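Local coordinates for protein putative uronate isomerase (Thermotoga maritima, PDB 4NAR) that probably acts as an isomerase of the lactate racemase family, although its substrate and reaction remain to be established, at residues T151-S156 / Q258-Y263; T157-G162 / K251-S256; G161-V166 / R205-I210; F179-V184 / F345-A350; Y225-E230 / I412-K417. All blocks are in the same frame, centred on the assembly; numbering follows the deposited sequence.

Interaction 1 (T151-S156 / Q258-Y263); sequences TVPHES and QLHVKY. With SO4 (sulfate ion), chain C.
Val152 and His260 bring the two backbones to their nearest approach, 7.0 Å between CA atoms, where the short extended piece around Pro153 passes the residue at which helix 241-259 gives way to strand 261-264. No hydrogen bond crosses, and His260 does most of the bridging. The backbone points its CB at the proline, 3.6 Å from Pro153 CD, and chi1 (-62°, CG anti to the carbonyl carbon) then swings the imidazole toward Val152 and the Thr151 carbonyl. His260 CE1 meets Val152 CG2 at 3.5 Å, while the oxygen of Thr151 comes in at the ring's edge. A rigid proline and a branched valine suit this place, offering the ring compact apolar surface. Both imidazole nitrogens have partners: ND1 bonds with Ser256 OG and NE2 with the backbone oxygen of Tyr225. In segment 151-156, His154 turns its edge to a sulfate, probably from the crystallisation liquor, its NE2 donating an almost straight bond (177°) to sulfate O3 at 2.8 Å, while Glu155 OE1 lies over one face. His154 ND1 accepts from Ser156 N at 3.1 Å, which together with the sulfate bond helps to hold the ring's rotation. A leucine in place of His154 would probably leave that oxygen without its imidazole donor and Ser156 N without its acceptor. Strand 158-159 pairs with 153-154, helix 241-259 packs against Thr151 and Pro153, and strand 419-422 runs beside 261-264.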
# COMPACT_ATOMS: atom_id res chain seq x y z
N THR A 151 1.05 7.68 5.72
CA THR A 151 0.60 6.71 6.71
C THR A 151 -0.92 6.64 6.84
O THR A 151 -1.60 7.66 7.09
CB THR A 151 1.24 6.95 8.10
OG1 THR A 151 2.66 6.76 8.02
CG2 THR A 151 0.65 6.01 9.15
N VAL A 152 -1.44 5.42 6.71
CA VAL A 152 -2.86 5.14 6.65
C VAL A 152 -3.02 3.67 7.08
O VAL A 152 -2.07 2.90 6.98
CB VAL A 152 -3.37 5.40 5.20
CG1 VAL A 152 -4.33 4.33 4.70
CG2 VAL A 152 -4.00 6.79 5.09
N PRO A 153 -4.19 3.29 7.62
CA PRO A 153 -4.30 1.88 8.03
C PRO A 153 -4.19 0.96 6.82
O PRO A 153 -4.73 1.30 5.76
CB PRO A 153 -5.71 1.79 8.61
CG PRO A 153 -6.09 3.21 8.94
CD PRO A 153 -5.41 4.06 7.92
N HIS A 154 -3.50 -0.17 6.96
CA HIS A 154 -3.19 -1.01 5.81
C HIS A 154 -3.40 -2.49 6.11
O HIS A 154 -3.05 -2.98 7.19
CB HIS A 154 -1.76 -0.75 5.36
CG HIS A 154 -1.45 -1.27 3.98
ND1 HIS A 154 -1.06 -2.57 3.74
CD2 HIS A 154 -1.45 -0.64 2.78
CE1 HIS A 154 -0.83 -2.73 2.45
NE2 HIS A 154 -1.06 -1.58 1.84
N GLU A 155 -3.96 -3.18 5.11
CA GLU A 155 -4.38 -4.58 5.23
C GLU A 155 -3.23 -5.58 5.40
O GLU A 155 -3.45 -6.70 5.87
CB GLU A 155 -5.22 -4.98 4.01
CG GLU A 155 -4.40 -5.04 2.70
CD GLU A 155 -4.18 -3.65 2.07
OE1 GLU A 155 -4.57 -2.61 2.69
OE2 GLU A 155 -3.63 -3.58 0.94
N SER A 156 -2.01 -5.19 4.99
CA SER A 156 -0.85 -6.10 5.06
C SER A 156 0.22 -5.64 6.05
O SER A 156 0.97 -6.46 6.59
CB SER A 156 -0.19 -6.29 3.68
OG SER A 156 -1.09 -6.84 2.74
N GLN A 258 -6.36 7.98 15.10
CA GLN A 258 -7.40 8.86 15.65
C GLN A 258 -8.23 9.45 14.53
O GLN A 258 -9.35 9.89 14.74
CB GLN A 258 -6.77 10.01 16.43
CG GLN A 258 -6.13 9.66 17.77
CD GLN A 258 -5.47 10.88 18.42
OE1 GLN A 258 -4.29 11.18 18.15
NE2 GLN A 258 -6.23 11.60 19.25
N LEU A 259 -7.65 9.49 13.33
CA LEU A 259 -8.26 10.19 12.21
C LEU A 259 -8.89 9.23 11.18
O LEU A 259 -9.86 9.59 10.49
CB LEU A 259 -7.20 11.04 11.53
CG LEU A 259 -7.10 12.55 11.79
CD1 LEU A 259 -7.26 12.89 13.26
CD2 LEU A 259 -5.79 13.07 11.24
N HIS A 260 -8.34 8.03 11.07
CA HIS A 260 -8.72 7.15 9.95
C HIS A 260 -9.66 5.99 10.30
O HIS A 260 -9.90 5.10 9.47
CB HIS A 260 -7.47 6.65 9.23
CG HIS A 260 -6.65 7.74 8.62
ND1 HIS A 260 -5.27 7.68 8.52
CD2 HIS A 260 -7.01 8.92 8.05
CE1 HIS A 260 -4.82 8.77 7.91
NE2 HIS A 260 -5.86 9.53 7.62
N VAL A 261 -10.20 5.98 11.51
CA VAL A 261 -11.18 4.97 11.88
C VAL A 261 -12.61 5.55 11.99
O VAL A 261 -12.86 6.46 12.78
CB VAL A 261 -10.79 4.21 13.16
CG1 VAL A 261 -11.85 3.16 13.53
CG2 VAL A 261 -9.43 3.54 12.99
N LYS A 262 -13.52 5.02 11.16
CA LYS A 262 -14.94 5.33 11.24
C LYS A 262 -15.66 4.32 12.14
O LYS A 262 -15.43 3.11 12.04
CB LYS A 262 -15.59 5.29 9.85
CG LYS A 262 -15.09 6.35 8.86
CD LYS A 262 -15.35 7.77 9.37
CE LYS A 262 -15.20 8.79 8.24
NZ LYS A 262 -15.28 10.19 8.78
N TYR A 263 -16.53 4.82 13.00
CA TYR A 263 -17.27 3.93 13.90
C TYR A 263 -18.73 3.83 13.52
O TYR A 263 -19.34 4.82 13.10
CB TYR A 263 -17.12 4.36 15.36
CG TYR A 263 -15.70 4.24 15.87
CD1 TYR A 263 -14.81 5.31 15.78
CD2 TYR A 263 -15.24 3.04 16.42
CE1 TYR A 263 -13.50 5.19 16.23
CE2 TYR A 263 -13.92 2.92 16.87
CZ TYR A 263 -13.06 4.00 16.78
OH TYR A 263 -11.76 3.89 17.23
S SO4 C . -0.61 0.45 -0.94
O1 SO4 C . 0.21 0.94 0.19
O2 SO4 C . 0.06 0.79 -2.21
O3 SO4 C . -0.81 -1.01 -0.90
O4 SO4 C . -1.91 1.13 -0.87

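Interaction 2 (T157-G162 / K251-S256). With ACT (acetate ion), chain E.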
# COMPACT_ATOMS: atom_id res chain seq x y z
N THR A 157 0.32 -4.34 6.29
CA THR A 157 1.37 -3.82 7.17
C THR A 157 0.87 -3.06 8.40
O THR A 157 1.60 -2.24 8.95
CB THR A 157 2.33 -2.89 6.39
OG1 THR A 157 1.60 -1.77 5.88
CG2 THR A 157 2.98 -3.65 5.23
N GLY A 158 -0.38 -3.33 8.81
CA GLY A 158 -1.01 -2.62 9.92
C GLY A 158 -1.29 -1.18 9.55
O GLY A 158 -2.44 -0.73 9.52
N PHE A 159 -0.23 -0.43 9.26
CA PHE A 159 -0.32 0.93 8.75
C PHE A 159 0.63 1.03 7.56
O PHE A 159 1.57 0.23 7.47
CB PHE A 159 0.10 1.94 9.83
CG PHE A 159 -0.95 2.16 10.90
CD1 PHE A 159 -1.97 3.11 10.71
CD2 PHE A 159 -0.95 1.40 12.08
CE1 PHE A 159 -2.96 3.31 11.68
CE2 PHE A 159 -1.95 1.60 13.07
CZ PHE A 159 -2.96 2.55 12.86
N SER A 160 0.39 1.98 6.66
CA SER A 160 1.36 2.27 5.59
C SER A 160 2.34 3.34 6.06
O SER A 160 2.21 3.86 7.17
CB SER A 160 0.67 2.75 4.32
OG SER A 160 -0.11 3.90 4.59
N GLY A 161 3.32 3.68 5.23
CA GLY A 161 4.27 4.72 5.58
C GLY A 161 5.56 4.19 6.17
O GLY A 161 5.75 2.97 6.30
N GLY A 162 6.45 5.11 6.53
CA GLY A 162 7.77 4.71 6.99
C GLY A 162 8.45 3.76 6.01
O GLY A 162 8.43 3.97 4.79
N LYS A 251 4.84 8.04 15.34
CA LYS A 251 4.06 9.24 15.51
C LYS A 251 2.93 9.26 14.50
O LYS A 251 1.78 9.55 14.86
CB LYS A 251 4.94 10.48 15.34
CG LYS A 251 5.38 11.10 16.66
CD LYS A 251 6.90 10.96 16.87
CE LYS A 251 7.45 12.04 17.82
NZ LYS A 251 8.96 12.11 17.78
N ALA A 252 3.25 8.93 13.25
CA ALA A 252 2.26 8.89 12.18
C ALA A 252 1.08 7.99 12.55
O ALA A 252 -0.08 8.39 12.40
CB ALA A 252 2.88 8.40 10.89
N CYS A 253 1.37 6.79 13.03
CA CYS A 253 0.33 5.82 13.36
C CYS A 253 -0.61 6.30 14.48
O CYS A 253 -1.82 6.02 14.45
CB CYS A 253 0.97 4.49 13.78
SG CYS A 253 1.76 3.60 12.42
N GLU A 254 -0.05 7.00 15.46
CA GLU A 254 -0.84 7.56 16.55
C GLU A 254 -1.85 8.59 16.03
O GLU A 254 -3.00 8.61 16.48
CB GLU A 254 0.05 8.17 17.64
CG GLU A 254 -0.73 8.63 18.86
CD GLU A 254 -1.82 7.63 19.29
OE1 GLU A 254 -1.47 6.48 19.67
OE2 GLU A 254 -3.03 7.99 19.25
N LEU A 255 -1.45 9.41 15.07
CA LEU A 255 -2.37 10.39 14.50
C LEU A 255 -3.39 9.71 13.59
O LEU A 255 -4.60 9.93 13.73
CB LEU A 255 -1.63 11.50 13.74
CG LEU A 255 -2.60 12.58 13.21
CD1 LEU A 255 -3.44 13.17 14.35
CD2 LEU A 255 -1.89 13.68 12.43
N SER A 256 -2.89 8.87 12.68
CA SER A 256 -3.75 8.07 11.79
C SER A 256 -4.80 7.24 12.55
O SER A 256 -5.95 7.16 12.12
CB SER A 256 -2.91 7.16 10.89
OG SER A 256 -3.67 6.05 10.42
C ACT E . 4.09 4.03 1.43
O ACT E . 3.59 3.21 2.22
OXT ACT E . 4.22 5.17 1.89
CH3 ACT E . 4.50 3.63 0.03
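Contacts with an aromatic ring dominate the meeting of Phe159, on the short strand 158-159 antiparallel to 153-154, with helix 241-259. Cys253 CB stands over one face of the phenyl ring, 4.1 Å from its centroid and 13° off the normal, a CH-pi contact. The sulfur approaches more obliquely: Cys253 SG is 4.0 Å from the same centroid and reaches in to 3.4 Å from Phe159 CG, a sulfur-aromatic contact. With SG anti to the carbonyl carbon, chi1 -70° brings the sulfur to the CB-CG end of the ring, a place suited to a compact side chain with a polarisable sulfur. At the ring edge the neighbour is polar instead, Ser256 OG lying 3.1 Å from Phe159 CE1; the hydroxyl, whose hydrogen-bond partner is His260, only packs against the ring. No hydrogen bond crosses. Thr157 OG1 donates to Phe159 O at 2.6 Å from above the carbonyl plane, and Gly161 N donates to an acetate oxygen at 3.1 Å. Gly158 and Gly162 adopt positive phi angles that come easily to a residue without CB. The acetate, probably from the crystallisation liquor, is also bound by Arg41 and Gly150 N. The loop thus divides its chemistry: the ring packs on Cys253 with a hydroxyl at its edge, while Gly161 N-H binds an anion.

Interaction 3 (G161-V166 / R205-I210). With ACT (acetate ion), chain E; SO4 (sulfate ion), chain C.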
# COMPACT_ATOMS: atom_id res chain seq x y z
N GLY A 161 3.32 3.68 5.23
CA GLY A 161 4.27 4.72 5.58
C GLY A 161 5.56 4.19 6.17
O GLY A 161 5.75 2.97 6.30
N GLY A 162 6.45 5.11 6.53
CA GLY A 162 7.77 4.71 6.99
C GLY A 162 8.45 3.76 6.01
O GLY A 162 8.43 3.97 4.79
N LEU A 163 9.03 2.69 6.55
CA LEU A 163 9.82 1.77 5.73
C LEU A 163 8.98 0.99 4.69
O LEU A 163 9.54 0.29 3.84
CB LEU A 163 10.63 0.83 6.62
CG LEU A 163 11.71 1.60 7.39
CD1 LEU A 163 12.29 0.75 8.55
CD2 LEU A 163 12.82 2.07 6.42
N LYS A 164 7.65 1.12 4.75
CA LYS A 164 6.84 0.46 3.74
C LYS A 164 7.15 1.03 2.33
O LYS A 164 7.01 0.34 1.32
CB LYS A 164 5.34 0.54 4.04
CG LYS A 164 4.54 -0.47 3.20
CD LYS A 164 3.10 0.01 2.89
CE LYS A 164 2.29 -1.05 2.10
NZ LYS A 164 2.37 -0.87 0.61
N ILE A 165 7.60 2.28 2.28
CA ILE A 165 8.01 2.84 1.01
C ILE A 165 9.26 2.15 0.45
O ILE A 165 9.48 2.13 -0.76
CB ILE A 165 8.22 4.35 1.10
CG1 ILE A 165 8.43 4.94 -0.31
CG2 ILE A 165 9.40 4.68 2.01
CD1 ILE A 165 8.17 6.44 -0.40
N VAL A 166 10.10 1.57 1.32
CA VAL A 166 11.25 0.83 0.83
C VAL A 166 10.80 -0.59 0.44
O VAL A 166 11.08 -1.06 -0.67
CB VAL A 166 12.38 0.75 1.88
CG1 VAL A 166 13.56 -0.05 1.31
CG2 VAL A 166 12.82 2.15 2.32
N ARG A 205 13.43 -5.48 9.86
CA ARG A 205 14.63 -6.30 9.92
C ARG A 205 15.42 -6.19 8.63
O ARG A 205 16.64 -5.97 8.64
CB ARG A 205 14.28 -7.76 10.24
CG ARG A 205 15.46 -8.74 10.18
CD ARG A 205 16.59 -8.37 11.13
NE ARG A 205 17.68 -9.35 11.11
CZ ARG A 205 18.91 -9.09 10.66
NH1 ARG A 205 19.22 -7.87 10.20
NH2 ARG A 205 19.84 -10.05 10.67
N ALA A 206 14.73 -6.29 7.50
CA ALA A 206 15.37 -6.19 6.19
C ALA A 206 15.93 -4.78 5.91
O ALA A 206 17.02 -4.62 5.34
CB ALA A 206 14.40 -6.59 5.13
N SER A 207 15.19 -3.76 6.34
CA SER A 207 15.58 -2.38 6.07
C SER A 207 16.87 -2.00 6.78
O SER A 207 17.60 -1.12 6.31
CB SER A 207 14.48 -1.40 6.48
OG SER A 207 13.30 -1.71 5.77
N GLU A 208 17.13 -2.64 7.92
CA GLU A 208 18.37 -2.41 8.65
C GLU A 208 19.57 -2.66 7.74
O GLU A 208 20.48 -1.83 7.65
CB GLU A 208 18.44 -3.36 9.83
CG GLU A 208 18.09 -2.71 11.14
CD GLU A 208 18.52 -3.56 12.33
OE1 GLU A 208 17.88 -4.61 12.58
OE2 GLU A 208 19.51 -3.17 12.99
N MSE A 209 19.56 -3.79 7.04
CA MSE A 209 20.66 -4.15 6.15
C MSE A 209 20.76 -3.18 4.97
O MSE A 209 21.85 -2.93 4.44
CB MSE A 209 20.48 -5.59 5.66
CG MSE A 209 21.15 -6.64 6.54
SE MSE A 209 20.60 -8.42 5.94
CE MSE A 209 18.77 -8.37 6.62
N ILE A 210 19.61 -2.65 4.56
CA ILE A 210 19.55 -1.69 3.47
C ILE A 210 20.18 -0.37 3.90
O ILE A 210 21.09 0.13 3.22
CB ILE A 210 18.08 -1.47 3.00
CG1 ILE A 210 17.53 -2.76 2.39
CG2 ILE A 210 17.96 -0.29 2.03
CD1 ILE A 210 16.08 -2.68 1.97
C ACT E . 4.09 4.03 1.43
O ACT E . 3.59 3.21 2.22
OXT ACT E . 4.22 5.17 1.89
CH3 ACT E . 4.50 3.63 0.03
S SO4 C . -0.61 0.45 -0.94
O1 SO4 C . 0.21 0.94 0.19
O2 SO4 C . 0.06 0.79 -2.21
O3 SO4 C . -0.81 -1.01 -0.90
O4 SO4 C . -1.91 1.13 -0.87
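Ser207 takes the end of Leu163 against a hydroxyl-bearing side chain rather than a hydrocarbon one, and no hydrogen bond joins the two segments. Both methyls of the leucine straddle the serine CB, with Leu163 CD1 at 3.7 Å and CD2 at 3.8 Å from it. Small size is what suits serine here, for its CB leaves room for the forked leucine end; its OG is turned back along the helix to bond with the backbone oxygen of Ile203, so the polar atom is satisfied although buried. One helical turn on, Val166 CG1 meets Ile210 CD1 at 3.7 Å, the two side chains sliding past each other in opposite directions. The isoleucine has CG1 anti to the carbonyl carbon and an extended second torsion (chi2 177°), which carries CD1 out to the valine. The loop 161-166 includes a short 3-10 segment; this turn at 163-164 and the residues after it set Leu163 and Val166 toward helix 198-213 and Lys164 the other way. Lys164 NZ donates to sulfate O1 at 2.8 Å, its chain bent at the last torsion (chi4 -92°), and its CD passes 3.3 Å from an acetate oxygen, atom O. Arg41 and His154 also hold the sulfate. Helix 241-259 covers more of Leu163 through Tyr242, Phe245 and Leu246, and strands 107-113 and 130-135 pack against Ile210.

Interaction 4 (F179-V184 / F345-A350); sequences FHWAAV and FNKNVA. With SO4 (sulfate ion), chain B.
Helix 173-186 meets the first turn of helix 347-357 here, beside a bound sulfate; Asn346 N-caps the latter helix, its OD1 accepting from Val349 N at 3.0 Å. His180 and Asn348 face one another: Asn348 OD1 sits over one face of the imidazole, 3.3 Å from His180 CD2, with ring and amide planes 24° apart. Both reach the sulfate, His180 NE2 donating to O1 at 2.8 Å and Asn348 ND2 to O3 at a longer 3.3 Å. Thr72 and Trp283 bind the same ion, and Phe179 CE1 covers the imidazole's other face. On the adjoining residues, Lys347 bends at chi4 (-91°), which brings NZ over the five-membered ring of Trp181, 3.9 Å from its centroid, a cation-pi contact; its CD adds a CH-pi contact, and Ala350 CB touches Trp181 CZ3 at 3.9 Å. The indole N-H goes to Asp125, which probably makes the ring more electron-rich. The interface thus pairs an anion site, to which both helices contribute, with a cation held against an aromatic face.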
# COMPACT_ATOMS: atom_id res chain seq x y z
N PHE A 179 6.50 -11.19 3.42
CA PHE A 179 5.74 -10.39 4.38
C PHE A 179 4.23 -10.48 4.13
O PHE A 179 3.45 -10.51 5.08
CB PHE A 179 6.26 -8.94 4.52
CG PHE A 179 5.68 -7.94 3.55
CD1 PHE A 179 4.36 -7.50 3.66
CD2 PHE A 179 6.48 -7.37 2.57
CE1 PHE A 179 3.83 -6.56 2.78
CE2 PHE A 179 5.97 -6.41 1.69
CZ PHE A 179 4.64 -6.01 1.80
N HIS A 180 3.83 -10.53 2.87
CA HIS A 180 2.42 -10.68 2.54
C HIS A 180 1.85 -11.98 3.13
O HIS A 180 0.74 -11.99 3.68
CB HIS A 180 2.18 -10.61 1.03
CG HIS A 180 2.08 -9.21 0.51
ND1 HIS A 180 1.05 -8.36 0.84
CD2 HIS A 180 2.89 -8.51 -0.33
CE1 HIS A 180 1.22 -7.20 0.23
NE2 HIS A 180 2.33 -7.27 -0.49
N TRP A 181 2.61 -13.07 3.02
CA TRP A 181 2.15 -14.34 3.55
C TRP A 181 2.14 -14.36 5.07
O TRP A 181 1.21 -14.89 5.68
CB TRP A 181 3.02 -15.49 3.00
CG TRP A 181 2.44 -16.84 3.31
CD1 TRP A 181 2.99 -17.81 4.11
CD2 TRP A 181 1.20 -17.37 2.83
NE1 TRP A 181 2.17 -18.91 4.16
CE2 TRP A 181 1.05 -18.67 3.38
CE3 TRP A 181 0.19 -16.89 1.98
CZ2 TRP A 181 -0.06 -19.49 3.12
CZ3 TRP A 181 -0.92 -17.70 1.72
CH2 TRP A 181 -1.03 -18.98 2.29
N ALA A 182 3.19 -13.81 5.69
CA ALA A 182 3.26 -13.66 7.14
C ALA A 182 2.02 -12.91 7.63
O ALA A 182 1.38 -13.32 8.61
CB ALA A 182 4.54 -12.91 7.54
N ALA A 183 1.68 -11.83 6.93
CA ALA A 183 0.56 -10.98 7.30
C ALA A 183 -0.77 -11.73 7.21
O ALA A 183 -1.61 -11.63 8.10
CB ALA A 183 0.52 -9.72 6.43
N VAL A 184 -0.96 -12.45 6.12
CA VAL A 184 -2.25 -13.10 5.90
C VAL A 184 -2.51 -14.27 6.88
O VAL A 184 -3.67 -14.59 7.18
CB VAL A 184 -2.46 -13.52 4.42
CG1 VAL A 184 -1.82 -14.90 4.15
CG2 VAL A 184 -3.97 -13.51 4.06
N PHE A 345 3.03 -21.93 -6.34
CA PHE A 345 2.13 -20.80 -6.61
C PHE A 345 2.54 -19.57 -5.82
O PHE A 345 2.94 -19.68 -4.65
CB PHE A 345 0.68 -21.18 -6.29
CG PHE A 345 -0.33 -20.19 -6.79
CD1 PHE A 345 -0.85 -19.20 -5.94
CD2 PHE A 345 -0.78 -20.24 -8.11
CE1 PHE A 345 -1.79 -18.29 -6.40
CE2 PHE A 345 -1.74 -19.33 -8.58
CZ PHE A 345 -2.23 -18.35 -7.73
N ASN A 346 2.46 -18.41 -6.48
CA ASN A 346 2.93 -17.16 -5.89
C ASN A 346 2.15 -16.74 -4.63
O ASN A 346 0.94 -16.53 -4.68
CB ASN A 346 2.87 -16.04 -6.93
CG ASN A 346 3.37 -14.72 -6.38
OD1 ASN A 346 2.60 -13.96 -5.76
ND2 ASN A 346 4.66 -14.44 -6.58
N LYS A 347 2.87 -16.56 -3.52
CA LYS A 347 2.23 -16.29 -2.24
C LYS A 347 1.63 -14.89 -2.07
O LYS A 347 0.75 -14.69 -1.21
CB LYS A 347 3.19 -16.63 -1.10
CG LYS A 347 3.30 -18.14 -0.87
CD LYS A 347 4.37 -18.48 0.14
CE LYS A 347 4.56 -20.00 0.23
NZ LYS A 347 3.68 -20.56 1.27
N ASN A 348 2.09 -13.94 -2.88
CA ASN A 348 1.55 -12.58 -2.87
C ASN A 348 0.12 -12.62 -3.42
O ASN A 348 -0.83 -12.17 -2.76
CB ASN A 348 2.45 -11.63 -3.69
CG ASN A 348 2.17 -10.14 -3.42
OD1 ASN A 348 1.15 -9.76 -2.83
ND2 ASN A 348 3.09 -9.29 -3.88
N VAL A 349 -0.04 -13.18 -4.62
CA VAL A 349 -1.36 -13.49 -5.17
C VAL A 349 -2.21 -14.33 -4.20
O VAL A 349 -3.41 -14.05 -4.00
CB VAL A 349 -1.24 -14.25 -6.51
CG1 VAL A 349 -2.62 -14.72 -7.00
CG2 VAL A 349 -0.54 -13.38 -7.55
N ALA A 350 -1.60 -15.36 -3.60
CA ALA A 350 -2.32 -16.19 -2.64
C ALA A 350 -2.85 -15.33 -1.49
O ALA A 350 -4.03 -15.44 -1.10
CB ALA A 350 -1.42 -17.32 -2.10
S SO4 B . 2.24 -4.90 -3.54
O1 SO4 B . 2.85 -5.09 -2.21
O2 SO4 B . 2.94 -3.81 -4.24
O3 SO4 B . 2.33 -6.15 -4.30
O4 SO4 B . 0.81 -4.54 -3.38

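Interaction 5 (Y225-E230 / I412-K417); sequences YEEEEE and IVPGGK
Glu227 has its CG anti to the backbone N (chi1 178°) and an extended chain beyond, while Lys417 bends at chi2 (-58°) and again at chi4, and the two charged ends meet. Lys417 NZ donates to Glu227 OE1 at 2.9 Å in a salt bridge, reaching that oxygen from above the carboxylate plane. A flexible lysine can fold back in this way, and the ammonium is shared with Glu278, its stronger partner. Nearer the backbone, Pro414 CG packs 3.8 Å from Glu227 CG, and Pro414 CD lies 3.7 Å from Glu227 O. The peptide bond before Pro414 is cis, a form proline adopts more readily than other residues. An alanine in place of Glu227 would remove the carboxylate and CG, which is likely to leave Lys417 relying on Glu278 and to uncover part of the proline ring. Near the surface, the contact joins the end of strand 217-227 to the loop between strands 409-412 and 419-422, with Tyr418 OH also bonded to Glu227 O.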
# COMPACT_ATOMS: atom_id res chain seq x y z
N TYR A 225 -2.84 12.57 6.45
CA TYR A 225 -3.86 13.43 5.86
C TYR A 225 -5.25 12.81 5.96
O TYR A 225 -5.41 11.61 6.19
CB TYR A 225 -3.54 13.70 4.39
CG TYR A 225 -3.16 12.43 3.68
CD1 TYR A 225 -1.83 12.02 3.64
CD2 TYR A 225 -4.12 11.61 3.08
CE1 TYR A 225 -1.47 10.83 3.02
CE2 TYR A 225 -3.76 10.42 2.44
CZ TYR A 225 -2.43 10.03 2.42
OH TYR A 225 -2.04 8.86 1.81
N GLU A 226 -6.25 13.66 5.77
CA GLU A 226 -7.62 13.19 5.59
C GLU A 226 -8.00 13.32 4.13
O GLU A 226 -7.44 14.14 3.39
CB GLU A 226 -8.58 14.01 6.44
CG GLU A 226 -8.44 13.76 7.91
CD GLU A 226 -8.84 14.97 8.73
OE1 GLU A 226 -9.13 16.03 8.12
OE2 GLU A 226 -8.87 14.86 9.97
N GLU A 227 -8.97 12.51 3.72
CA GLU A 227 -9.57 12.66 2.40
C GLU A 227 -11.09 12.75 2.54
O GLU A 227 -11.74 11.79 2.95
CB GLU A 227 -9.20 11.49 1.49
CG GLU A 227 -9.85 11.59 0.13
CD GLU A 227 -9.13 10.77 -0.92
OE1 GLU A 227 -8.17 10.04 -0.55
OE2 GLU A 227 -9.51 10.88 -2.12
N GLU A 228 -11.64 13.92 2.22
CA GLU A 228 -13.09 14.07 2.23
C GLU A 228 -13.58 14.19 0.78
O GLU A 228 -14.09 13.22 0.20
CB GLU A 228 -13.49 15.30 3.05
CG GLU A 228 -13.18 15.17 4.54
CD GLU A 228 -13.91 16.22 5.38
OE1 GLU A 228 -13.24 17.15 5.88
OE2 GLU A 228 -15.16 16.11 5.54
N GLU A 229 -13.43 15.38 0.22
CA GLU A 229 -13.63 15.58 -1.20
C GLU A 229 -12.29 15.96 -1.81
O GLU A 229 -12.04 15.73 -2.99
CB GLU A 229 -14.68 16.66 -1.46
CG GLU A 229 -16.05 16.29 -0.91
CD GLU A 229 -17.17 16.87 -1.75
OE1 GLU A 229 -16.87 17.73 -2.62
OE2 GLU A 229 -18.34 16.46 -1.53
N GLU A 230 -11.44 16.55 -0.98
CA GLU A 230 -10.05 16.81 -1.31
C GLU A 230 -9.16 16.23 -0.21
O GLU A 230 -9.65 15.74 0.83
CB GLU A 230 -9.80 18.32 -1.42
CG GLU A 230 -10.24 18.93 -2.74
CD GLU A 230 -9.49 20.22 -3.07
OE1 GLU A 230 -8.66 20.20 -4.01
OE2 GLU A 230 -9.72 21.25 -2.40
N ILE A 412 -20.22 4.39 0.90
CA ILE A 412 -18.93 4.85 1.41
C ILE A 412 -18.16 5.63 0.36
O ILE A 412 -17.73 5.07 -0.66
CB ILE A 412 -18.07 3.65 1.87
CG1 ILE A 412 -18.87 2.74 2.81
CG2 ILE A 412 -16.77 4.14 2.55
CD1 ILE A 412 -18.13 1.45 3.16
N VAL A 413 -18.01 6.94 0.61
CA VAL A 413 -17.20 7.82 -0.24
C VAL A 413 -16.27 8.62 0.66
O VAL A 413 -16.73 9.22 1.63
CB VAL A 413 -18.07 8.84 -1.02
CG1 VAL A 413 -17.19 9.77 -1.86
CG2 VAL A 413 -19.09 8.15 -1.91
N PRO A 414 -14.96 8.61 0.36
CA PRO A 414 -14.34 7.82 -0.72
C PRO A 414 -14.07 6.37 -0.30
O PRO A 414 -13.70 6.08 0.86
CB PRO A 414 -13.02 8.56 -0.97
CG PRO A 414 -12.66 9.12 0.39
CD PRO A 414 -13.99 9.48 1.04
N GLY A 415 -14.24 5.45 -1.24
CA GLY A 415 -14.17 4.05 -0.90
C GLY A 415 -12.77 3.51 -0.66
O GLY A 415 -11.79 3.93 -1.31
N GLY A 416 -12.69 2.56 0.27
CA GLY A 416 -11.44 1.87 0.54
C GLY A 416 -10.41 2.69 1.29
O GLY A 416 -9.26 2.26 1.42
N LYS A 417 -10.81 3.85 1.79
CA LYS A 417 -9.88 4.74 2.48
C LYS A 417 -9.90 4.53 4.00
O LYS A 417 -8.89 4.16 4.59
CB LYS A 417 -10.16 6.21 2.13
CG LYS A 417 -9.97 6.57 0.64
CD LYS A 417 -8.55 6.26 0.17
CE LYS A 417 -8.45 6.27 -1.35
NZ LYS A 417 -8.60 7.61 -1.99

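In the fold
From the N terminus, residues 151-166 run through the paired strands 153-154 and 158-159 and the loop after them and begin the first three contacts. Interaction 3 closes earliest, at helix 198-213; interaction 2 then closes on helix 241-259, and interaction 1 just beyond it, so the loop of interaction 1 encloses the other two. Interactions 2 and 3 share Gly161 and Gly162. Interaction 4 starts inside these loops and crosses all three, joining helix 173-186 to helix 347-357. Interaction 5 opens after interaction 3 has closed and crosses interactions 1, 2 and 4; it joins the seven-stranded sheet's strand 217-227 to the loop after strand 409-412 of the five-stranded parallel sheet.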